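Local coordinates for protein nucleoporin NUP159 (Saccharomyces cerevisiae, PDB 1XIP) that serves in the nuclear pore complex, its N-terminal beta-propeller domain functioning in mRNA export by tethering the helicase Dbp5 to the pore, at residues 27-35 with 367-375; 52-63 with 79-90. One frame throughout, in Å; residues are numbered along the deposited sequence.

Contact 1: residues 27-35 with 367-375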
loop_
_atom_site.group_PDB
_atom_site.type_symbol
_atom_site.label_atom_id
_atom_site.label_comp_id
_atom_site.label_asym_id
_atom_site.label_seq_id
_atom_site.Cartn_x
_atom_site.Cartn_y
_atom_site.Cartn_z
ATOM N N ILE A 27 15.928 10.102 5.695
ATOM C CA ILE A 27 16.098 9.554 7.025
ATOM C C ILE A 27 16.758 8.186 6.984
ATOM O O ILE A 27 17.165 7.657 8.038
ATOM C CB ILE A 27 14.752 9.478 7.785
ATOM C CG1 ILE A 27 13.785 8.516 7.086
ATOM C CG2 ILE A 27 14.166 10.909 7.989
ATOM C CD1 ILE A 27 12.783 7.868 8.019
ATOM N N LEU A 28 16.876 7.618 5.783
ATOM C CA LEU A 28 17.466 6.295 5.622
ATOM C C LEU A 28 18.219 6.208 4.308
ATOM O O LEU A 28 18.006 7.018 3.437
ATOM C CB LEU A 28 16.370 5.224 5.679
ATOM C CG LEU A 28 15.672 4.985 7.013
ATOM C CD1 LEU A 28 14.460 4.058 6.794
ATOM C CD2 LEU A 28 16.650 4.365 7.965
ATOM N N PRO A 29 19.087 5.222 4.135
ATOM C CA PRO A 29 19.798 5.092 2.858
ATOM C C PRO A 29 18.860 4.715 1.693
ATOM O O PRO A 29 17.813 4.090 1.883
ATOM C CB PRO A 29 20.830 3.989 3.130
ATOM C CG PRO A 29 20.277 3.215 4.260
ATOM C CD PRO A 29 19.456 4.165 5.095
ATOM N N SER A 30 19.267 5.140 0.495
ATOM C CA SER A 30 18.561 4.903 -0.758
ATOM C C SER A 30 18.729 3.470 -1.259
ATOM O O SER A 30 19.693 2.786 -0.922
ATOM C CB SER A 30 19.086 5.880 -1.816
ATOM O OG SER A 30 18.515 5.638 -3.086
ATOM N N PHE A 31 17.782 3.030 -2.080
ATOM C CA PHE A 31 17.873 1.760 -2.785
ATOM C C PHE A 31 18.678 1.899 -4.090
ATOM O O PHE A 31 18.908 0.902 -4.793
ATOM C CB PHE A 31 16.472 1.263 -3.118
ATOM C CG PHE A 31 15.782 0.565 -1.985
ATOM C CD1 PHE A 31 16.125 -0.742 -1.640
ATOM C CD2 PHE A 31 14.756 1.205 -1.271
ATOM C CE1 PHE A 31 15.462 -1.401 -0.614
ATOM C CE2 PHE A 31 14.081 0.544 -0.221
ATOM C CZ PHE A 31 14.436 -0.756 0.101
ATOM N N ASN A 32 19.083 3.129 -4.412
ATOM C CA ASN A 32 19.748 3.442 -5.670
ATOM C C ASN A 32 19.107 2.764 -6.874
ATOM O O ASN A 32 19.799 2.282 -7.773
ATOM C CB ASN A 32 21.237 3.121 -5.596
ATOM C CG ASN A 32 21.947 3.931 -4.537
ATOM O OD1 ASN A 32 22.605 3.373 -3.653
ATOM N ND2 ASN A 32 21.814 5.260 -4.608
ATOM N N GLU A 33 17.776 2.730 -6.868
ATOM C CA GLU A 33 16.960 2.238 -7.993
ATOM C C GLU A 33 16.896 0.726 -8.112
ATOM O O GLU A 33 16.201 0.206 -8.969
ATOM C CB GLU A 33 17.361 2.899 -9.320
ATOM C CG GLU A 33 17.599 4.387 -9.150
ATOM C CD GLU A 33 17.710 5.144 -10.444
ATOM O OE1 GLU A 33 18.235 4.590 -11.433
ATOM O OE2 GLU A 33 17.279 6.315 -10.446
ATOM N N LYS A 34 17.578 0.033 -7.207
ATOM C CA LYS A 34 17.476 -1.416 -7.101
ATOM C C LYS A 34 16.628 -1.808 -5.870
ATOM O O LYS A 34 17.136 -1.881 -4.754
ATOM C CB LYS A 34 18.880 -2.038 -7.050
ATOM C CG LYS A 34 18.920 -3.534 -7.308
ATOM C CD LYS A 34 20.338 -4.105 -7.059
ATOM C CE LYS A 34 20.555 -5.451 -7.781
ATOM N NZ LYS A 34 21.768 -6.175 -7.275
ATOM N N LEU A 35 15.333 -2.042 -6.098
ATOM C CA LEU A 35 14.365 -2.349 -5.042
ATOM C C LEU A 35 13.992 -3.819 -5.121
ATOM O O LEU A 35 14.009 -4.374 -6.207
ATOM C CB LEU A 35 13.094 -1.551 -5.275
ATOM C CG LEU A 35 12.976 -0.048 -5.079
ATOM C CD1 LEU A 35 12.766 0.265 -3.630
ATOM C CD2 LEU A 35 14.130 0.770 -5.668
ATOM N N TYR A 367 2.445 10.030 6.462
ATOM C CA TYR A 367 3.888 9.892 6.256
ATOM C C TYR A 367 4.102 9.003 5.054
ATOM O O TYR A 367 3.477 7.905 4.964
ATOM C CB TYR A 367 4.535 9.213 7.453
ATOM C CG TYR A 367 4.627 10.035 8.712
ATOM C CD1 TYR A 367 3.573 10.864 9.135
ATOM C CD2 TYR A 367 5.760 9.957 9.519
ATOM C CE1 TYR A 367 3.667 11.588 10.311
ATOM C CE2 TYR A 367 5.850 10.669 10.698
ATOM C CZ TYR A 367 4.810 11.482 11.090
ATOM O OH TYR A 367 4.933 12.191 12.270
ATOM N N ILE A 368 4.961 9.456 4.134
ATOM C CA ILE A 368 5.266 8.712 2.902
ATOM C C ILE A 368 6.780 8.528 2.755
ATOM O O ILE A 368 7.535 9.512 2.841
ATOM C CB ILE A 368 4.685 9.449 1.652
ATOM C CG1 ILE A 368 3.173 9.736 1.829
ATOM C CG2 ILE A 368 4.975 8.671 0.372
ATOM C CD1 ILE A 368 2.514 10.476 0.679
ATOM N N LEU A 369 7.211 7.272 2.544
ATOM C CA LEU A 369 8.629 6.900 2.402
ATOM C C LEU A 369 9.011 6.544 0.948
ATOM O O LEU A 369 8.369 5.693 0.315
ATOM C CB LEU A 369 8.960 5.709 3.311
ATOM C CG LEU A 369 10.226 5.805 4.175
ATOM C CD1 LEU A 369 10.741 4.421 4.539
ATOM C CD2 LEU A 369 11.314 6.613 3.489
ATOM N N ASN A 370 10.084 7.185 0.467
ATOM C CA ASN A 370 10.671 7.057 -0.896
ATOM C C ASN A 370 11.371 5.766 -1.197
ATOM O O ASN A 370 11.861 5.105 -0.294
ATOM C CB ASN A 370 11.743 8.130 -1.109
ATOM C CG ASN A 370 11.218 9.328 -1.830
ATOM O OD1 ASN A 370 11.966 10.256 -2.140
ATOM N ND2 ASN A 370 9.918 9.324 -2.110
ATOM N N ASN A 371 11.648 5.538 -2.471
ATOM C CA ASN A 371 12.675 4.610 -2.933
ATOM C C ASN A 371 14.075 5.114 -2.617
ATOM O O ASN A 371 15.063 4.412 -2.865
ATOM C CB ASN A 371 12.543 4.344 -4.438
ATOM C CG ASN A 371 12.572 5.633 -5.284
ATOM O OD1 ASN A 371 11.698 6.494 -5.163
ATOM N ND2 ASN A 371 13.583 5.756 -6.155
ATOM N N GLU A 372 14.170 6.331 -2.080
ATOM C CA GLU A 372 15.463 6.884 -1.685
ATOM C C GLU A 372 15.648 7.106 -0.172
ATOM O O GLU A 372 16.553 7.797 0.226
ATOM C CB GLU A 372 15.728 8.206 -2.417
ATOM C CG GLU A 372 15.609 8.110 -3.927
ATOM C CD GLU A 372 16.212 9.312 -4.643
ATOM O OE1 GLU A 372 15.851 10.455 -4.286
ATOM O OE2 GLU A 372 17.046 9.101 -5.565
ATOM N N GLY A 373 14.779 6.550 0.655
ATOM C CA GLY A 373 14.883 6.711 2.094
ATOM C C GLY A 373 14.441 8.077 2.568
ATOM O O GLY A 373 14.620 8.431 3.720
ATOM N N SER A 374 13.879 8.864 1.661
ATOM C CA SER A 374 13.341 10.157 2.021
ATOM C C SER A 374 11.936 9.985 2.558
ATOM O O SER A 374 11.182 9.139 2.072
ATOM C CB SER A 374 13.344 11.080 0.817
ATOM O OG SER A 374 13.163 12.421 1.234
ATOM N N LEU A 375 11.596 10.771 3.577
ATOM C CA LEU A 375 10.277 10.718 4.175
ATOM C C LEU A 375 9.617 12.068 4.079
ATOM O O LEU A 375 10.216 13.092 4.395
ATOM C CB LEU A 375 10.332 10.258 5.647
ATOM C CG LEU A 375 8.947 9.934 6.267
ATOM C CD1 LEU A 375 8.953 8.621 6.928
ATOM C CD2 LEU A 375 8.468 10.980 7.223
HETATM O O HOH W 1 19.089 7.925 -4.457
HETATM O O HOH W 2 16.474 4.867 -5.586
#

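Contact 2: residues 52-63 with 79-90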
loop_
_atom_site.group_PDB
_atom_site.type_symbol
_atom_site.label_atom_id
_atom_site.label_comp_id
_atom_site.label_asym_id
_atom_site.label_seq_id
_atom_site.Cartn_x
_atom_site.Cartn_y
_atom_site.Cartn_z
ATOM N N PHE A 52 7.595 4.406 15.258
ATOM C CA PHE A 52 7.587 4.015 13.837
ATOM C C PHE A 52 8.657 2.969 13.565
ATOM O O PHE A 52 9.707 2.951 14.232
ATOM C CB PHE A 52 7.822 5.215 12.918
ATOM C CG PHE A 52 9.234 5.765 12.979
ATOM C CD1 PHE A 52 10.197 5.383 12.021
ATOM C CD2 PHE A 52 9.605 6.637 13.991
ATOM C CE1 PHE A 52 11.504 5.859 12.092
ATOM C CE2 PHE A 52 10.896 7.121 14.059
ATOM C CZ PHE A 52 11.854 6.729 13.102
ATOM N N VAL A 53 8.360 2.080 12.620
ATOM C CA VAL A 53 9.364 1.286 11.935
ATOM C C VAL A 53 9.426 1.725 10.496
ATOM O O VAL A 53 8.396 2.060 9.875
ATOM C CB VAL A 53 8.999 -0.213 11.798
ATOM C CG1 VAL A 53 10.032 -1.067 12.404
ATOM C CG2 VAL A 53 7.627 -0.503 12.290
ATOM N N ALA A 54 10.615 1.615 9.932
ATOM C CA ALA A 54 10.864 1.958 8.547
ATOM C C ALA A 54 12.052 1.152 8.105
ATOM O O ALA A 54 12.909 0.816 8.916
ATOM C CB ALA A 54 11.148 3.437 8.418
ATOM N N ALA A 55 12.075 0.807 6.821
ATOM C CA ALA A 55 13.208 0.158 6.217
ATOM C C ALA A 55 13.462 0.702 4.800
ATOM O O ALA A 55 12.556 0.748 3.971
ATOM C CB ALA A 55 12.975 -1.338 6.180
ATOM N N SER A 56 14.693 1.116 4.529
ATOM C CA SER A 56 15.096 1.490 3.177
ATOM C C SER A 56 16.543 1.165 2.985
ATOM O O SER A 56 17.323 1.212 3.940
ATOM C CB SER A 56 14.885 2.987 2.930
ATOM O OG SER A 56 15.098 3.314 1.557
ATOM N N GLY A 57 16.914 0.834 1.753
ATOM C CA GLY A 57 18.296 0.487 1.426
ATOM C C GLY A 57 18.987 -0.467 2.395
ATOM O O GLY A 57 20.102 -0.200 2.826
ATOM N N SER A 58 18.339 -1.580 2.745
ATOM C CA SER A 58 18.969 -2.582 3.615
ATOM C C SER A 58 19.073 -2.215 5.111
ATOM O O SER A 58 19.469 -3.060 5.907
ATOM C CB SER A 58 20.368 -2.985 3.104
ATOM O OG SER A 58 20.309 -3.626 1.840
ATOM N N LYS A 59 18.728 -0.986 5.491
ATOM C CA LYS A 59 18.675 -0.611 6.908
ATOM C C LYS A 59 17.240 -0.536 7.393
ATOM O O LYS A 59 16.421 0.204 6.826
ATOM C CB LYS A 59 19.362 0.736 7.134
ATOM C CG LYS A 59 19.674 1.041 8.579
ATOM C CD LYS A 59 19.754 2.537 8.805
ATOM C CE LYS A 59 21.068 2.985 9.489
ATOM N NZ LYS A 59 20.947 4.327 10.200
ATOM N N ALA A 60 16.924 -1.322 8.423
ATOM C CA ALA A 60 15.639 -1.248 9.128
ATOM C C ALA A 60 15.779 -0.519 10.473
ATOM O O ALA A 60 16.767 -0.695 11.172
ATOM C CB ALA A 60 15.090 -2.643 9.342
ATOM N N VAL A 61 14.788 0.284 10.844
ATOM C CA VAL A 61 14.842 0.988 12.147
ATOM C C VAL A 61 13.504 1.046 12.881
ATOM O O VAL A 61 12.463 1.200 12.265
ATOM C CB VAL A 61 15.390 2.486 12.023
ATOM C CG1 VAL A 61 16.799 2.521 11.505
ATOM C CG2 VAL A 61 14.482 3.350 11.153
ATOM N N VAL A 62 13.549 0.954 14.203
ATOM C CA VAL A 62 12.436 1.381 15.052
ATOM C C VAL A 62 12.851 2.686 15.769
ATOM O O VAL A 62 13.965 2.784 16.246
ATOM C CB VAL A 62 12.106 0.279 16.066
ATOM C CG1 VAL A 62 11.039 0.707 17.026
ATOM C CG2 VAL A 62 11.652 -0.938 15.336
ATOM N N GLY A 63 11.957 3.673 15.836
ATOM C CA GLY A 63 12.270 4.983 16.463
ATOM C C GLY A 63 11.070 5.714 17.097
ATOM O O GLY A 63 9.928 5.326 16.906
ATOM N N LEU A 79 17.801 12.998 13.945
ATOM C CA LEU A 79 17.095 11.727 14.033
ATOM C C LEU A 79 17.990 10.672 14.637
ATOM O O LEU A 79 18.997 10.265 14.034
ATOM C CB LEU A 79 16.589 11.268 12.670
ATOM C CG LEU A 79 15.156 10.685 12.567
ATOM C CD1 LEU A 79 15.142 9.430 11.706
ATOM C CD2 LEU A 79 14.503 10.407 13.907
ATOM N N THR A 80 17.628 10.255 15.847
ATOM C CA THR A 80 18.203 9.081 16.487
ATOM C C THR A 80 17.154 7.950 16.480
ATOM O O THR A 80 15.995 8.205 16.207
ATOM C CB THR A 80 18.572 9.430 17.914
ATOM O OG1 THR A 80 17.418 9.974 18.568
ATOM C CG2 THR A 80 19.582 10.570 17.953
ATOM N N PHE A 81 17.573 6.721 16.799
ATOM C CA PHE A 81 16.704 5.527 16.749
ATOM C C PHE A 81 16.755 4.748 18.057
ATOM O O PHE A 81 17.656 4.957 18.860
ATOM C CB PHE A 81 17.140 4.622 15.610
ATOM C CG PHE A 81 17.118 5.285 14.272
ATOM C CD1 PHE A 81 15.896 5.625 13.656
ATOM C CD2 PHE A 81 18.309 5.595 13.612
ATOM C CE1 PHE A 81 15.873 6.228 12.409
ATOM C CE2 PHE A 81 18.289 6.228 12.347
ATOM C CZ PHE A 81 17.078 6.531 11.752
ATOM N N LYS A 82 15.794 3.857 18.280
ATOM C CA LYS A 82 15.810 3.001 19.459
ATOM C C LYS A 82 16.532 1.708 19.137
ATOM O O LYS A 82 17.186 1.123 19.999
ATOM C CB LYS A 82 14.393 2.659 19.943
ATOM C CG LYS A 82 13.471 3.839 20.241
ATOM C CD LYS A 82 14.147 4.902 21.130
ATOM C CE LYS A 82 13.657 4.793 22.583
ATOM N NZ LYS A 82 14.604 5.376 23.569
ATOM N N TRP A 83 16.379 1.261 17.895
ATOM C CA TRP A 83 16.926 -0.005 17.429
ATOM C C TRP A 83 17.184 0.072 15.939
ATOM O O TRP A 83 16.505 0.795 15.238
ATOM C CB TRP A 83 15.938 -1.103 17.714
ATOM C CG TRP A 83 16.224 -2.417 17.075
ATOM C CD1 TRP A 83 16.894 -3.459 17.634
ATOM C CD2 TRP A 83 15.791 -2.869 15.784
ATOM N NE1 TRP A 83 16.926 -4.525 16.766
ATOM C CE2 TRP A 83 16.252 -4.189 15.623
ATOM C CE3 TRP A 83 15.062 -2.284 14.733
ATOM C CZ2 TRP A 83 16.019 -4.932 14.469
ATOM C CZ3 TRP A 83 14.837 -3.031 13.571
ATOM C CH2 TRP A 83 15.314 -4.337 13.458
ATOM N N GLU A 84 18.181 -0.665 15.463
ATOM C CA GLU A 84 18.461 -0.765 14.027
ATOM C C GLU A 84 19.198 -2.055 13.675
ATOM O O GLU A 84 19.930 -2.619 14.487
ATOM C CB GLU A 84 19.242 0.446 13.525
ATOM C CG GLU A 84 20.726 0.364 13.803
ATOM C CD GLU A 84 21.574 0.604 12.565
ATOM O OE1 GLU A 84 22.165 1.720 12.457
ATOM O OE2 GLU A 84 21.650 -0.305 11.699
ATOM N N LYS A 85 18.988 -2.515 12.453
ATOM C CA LYS A 85 19.635 -3.707 11.968
ATOM C C LYS A 85 19.705 -3.644 10.462
ATOM O O LYS A 85 18.746 -3.268 9.809
ATOM C CB LYS A 85 18.853 -4.948 12.385
ATOM C CG LYS A 85 19.466 -6.239 11.893
ATOM C CD LYS A 85 18.834 -7.454 12.504
ATOM C CE LYS A 85 19.399 -8.706 11.879
ATOM N NZ LYS A 85 20.866 -8.804 12.090
ATOM N N GLU A 86 20.849 -4.015 9.919
ATOM C CA GLU A 86 21.003 -4.199 8.492
ATOM C C GLU A 86 20.273 -5.482 8.070
ATOM O O GLU A 86 20.635 -6.576 8.495
ATOM C CB GLU A 86 22.490 -4.266 8.147
ATOM C CG GLU A 86 22.800 -4.473 6.673
ATOM C CD GLU A 86 23.422 -3.244 6.023
ATOM O OE1 GLU A 86 23.037 -2.090 6.398
ATOM O OE2 GLU A 86 24.290 -3.436 5.126
ATOM N N ILE A 87 19.212 -5.326 7.280
ATOM C CA ILE A 87 18.514 -6.448 6.660
ATOM C C ILE A 87 18.264 -6.105 5.189
ATOM O O ILE A 87 17.475 -5.209 4.876
ATOM C CB ILE A 87 17.173 -6.768 7.371
ATOM C CG1 ILE A 87 17.286 -6.560 8.881
ATOM C CG2 ILE A 87 16.738 -8.205 7.056
ATOM C CD1 ILE A 87 15.966 -6.580 9.636
ATOM N N PRO A 88 18.953 -6.811 4.295
ATOM C CA PRO A 88 18.906 -6.537 2.847
ATOM C C PRO A 88 17.516 -6.447 2.160
ATOM O O PRO A 88 17.201 -5.416 1.514
ATOM C CB PRO A 88 19.726 -7.695 2.255
ATOM C CG PRO A 88 20.676 -8.058 3.353
ATOM C CD PRO A 88 19.882 -7.910 4.615
ATOM N N ASP A 89 16.701 -7.482 2.260
ATOM C CA ASP A 89 15.568 -7.569 1.332
ATOM C C ASP A 89 14.196 -7.284 1.950
ATOM O O ASP A 89 13.270 -8.050 1.744
ATOM C CB ASP A 89 15.566 -8.965 0.678
ATOM C CG ASP A 89 15.377 -8.917 -0.841
ATOM O OD1 ASP A 89 16.228 -8.288 -1.549
ATOM O OD2 ASP A 89 14.422 -9.515 -1.411
ATOM N N VAL A 90 14.029 -6.198 2.693
ATOM C CA VAL A 90 12.744 -6.075 3.390
ATOM C C VAL A 90 11.609 -5.460 2.600
ATOM O O VAL A 90 11.794 -4.473 1.878
ATOM C CB VAL A 90 12.815 -5.583 4.892
ATOM C CG1 VAL A 90 14.207 -5.205 5.293
ATOM C CG2 VAL A 90 11.797 -4.484 5.177
#

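Contact 1: residues 27-35 with 367-375
Residues 27-35 lie along the type I turn from Asn-370 to Gly-373, a loop-on-hairpin contact at the closing blade of the beta-propeller. There strand 18-26 from the N-terminal part of the chain completes a sheet with the C-terminal strands 337-343, 365-370 and 374-381, the Velcro closure of this fold. Just past strand 18-26, Gly-373 O takes two backbone bonds from one face of its carbonyl plane: from Ile-27 N at 2.9 Å and, more bent (140° at the hydrogen), from Leu-28 N at 3.2 Å. Gly-373 CA in turn offers a CA-H...O contact to Leu-28 O, 3.4 Å away. A side chain here would run into Leu-28 O and Pro-29 O, and phi is positive, so both packing and turn suit a glycine.

Further along, Phe-31 N donates nearly straight (165°) to Asn-371 O at 3.1 Å. The same oxygen lies in the plane of the Phe-31 ring, at its edge, while Leu-35 CD1 rests over one ring face, toward the rim. The type I' turn from Phe-31 to Lys-34 brings Leu-35 back, and its two methyls reach Asn-371 CB; the amide of Asn-371 is held separately, OD1 accepting from Asn-336 N. Ile-27 turns CG1 between its backbone N and carbonyl carbon (chi1 64°), which carries CD1 across to Leu-375 CD1 at 4.1 Å. Leu-28 and Leu-369 meet more loosely through their CD1 methyls. Ser-30 OG accepts from Asn-32 N in an ST turn, 2.9 Å apart. The hydroxyl also donates to a water at 2.7 Å, and that water donates to Glu-372 OE2 at 2.6 Å, bridging loop and hairpin.

Contact 2: residues 52-63 with 79-90
Strands 59-63 and 83-86 run antiparallel (172°), their short axes approaching to 4.8 Å, with hydrogen-bonded pairs Ala-60/Lys-85 and Val-62/Trp-83 alternating with non-hydrogen-bonded pairs Lys-59/Glu-86 and Val-61/Glu-84. At one end Lys-82 N and Trp-83 N both donate to Val-62 O, a classic beta bulge. At the other end Ile-87 N reaches Ser-58 O at 2.7 Å, a short but bent bond.

On the face bearing Val-61, Phe-81 lays its ring against that valine: CG1 sits over the ring centre, 3.7 Å from the centroid and 4° off the normal, a CH-pi contact, while CG2 presses near CE1. The rim of Phe-81 then meets that of Phe-52, CE1 to CZ 4.1 Å, edge against edge, and Phe-52 covers Gly-63 N with one face. Replacing Phe-81 by an alanine is likely to uncover the Val-61 methyls and leave the Phe-52 edge without its aromatic neighbour. Beside them Lys-59 crosses to Glu-84, NZ to OE1 3.7 Å, a long salt bridge.

The other face carries Ala-60, Val-62 and Trp-83. With CG anti to the backbone N (chi1 169°), the indole lies with its CE3 edge turned to strand 59-63, so that CE3 meets Val-62 CG2 at 3.7 Å and Val-62 N lies at the ring edge, in plane. Ile-87 CD1 touches Ala-60 CB at 4.0 Å, and Ala-55 CB packs on Val-90 CG2 at 3.5 Å. Val-62 and Trp-83 also touch Leu-111, and Ile-87 touches Val-102, both in the next sheet. Strand 83-86 is the outermost strand of a four-stranded antiparallel propeller blade, whose Val-62, Trp-83 and nearby Ile-87 pack on the next blade.

After short strands near the N terminus, the chain forms strand 18-26 and the loop 27-35, whose partner 367-375 arrives more than 330 residues later, when the other blades have been laid down; contact 1 therefore closes a very long loop and joins the two ends of the ring. Contact 2 is nested inside it and local: strands 51-56 and 59-64 form a hairpin, helix 65-73 follows, and strand 83-86 returns to finish the blade before the chain enters the next one at 90-96. The two contacts touch where Pro-29 O meets Ser-56 OG at 2.8 Å, probably a hydrogen bond, which ties the loop leaving the closing blade to the blade of contact 2.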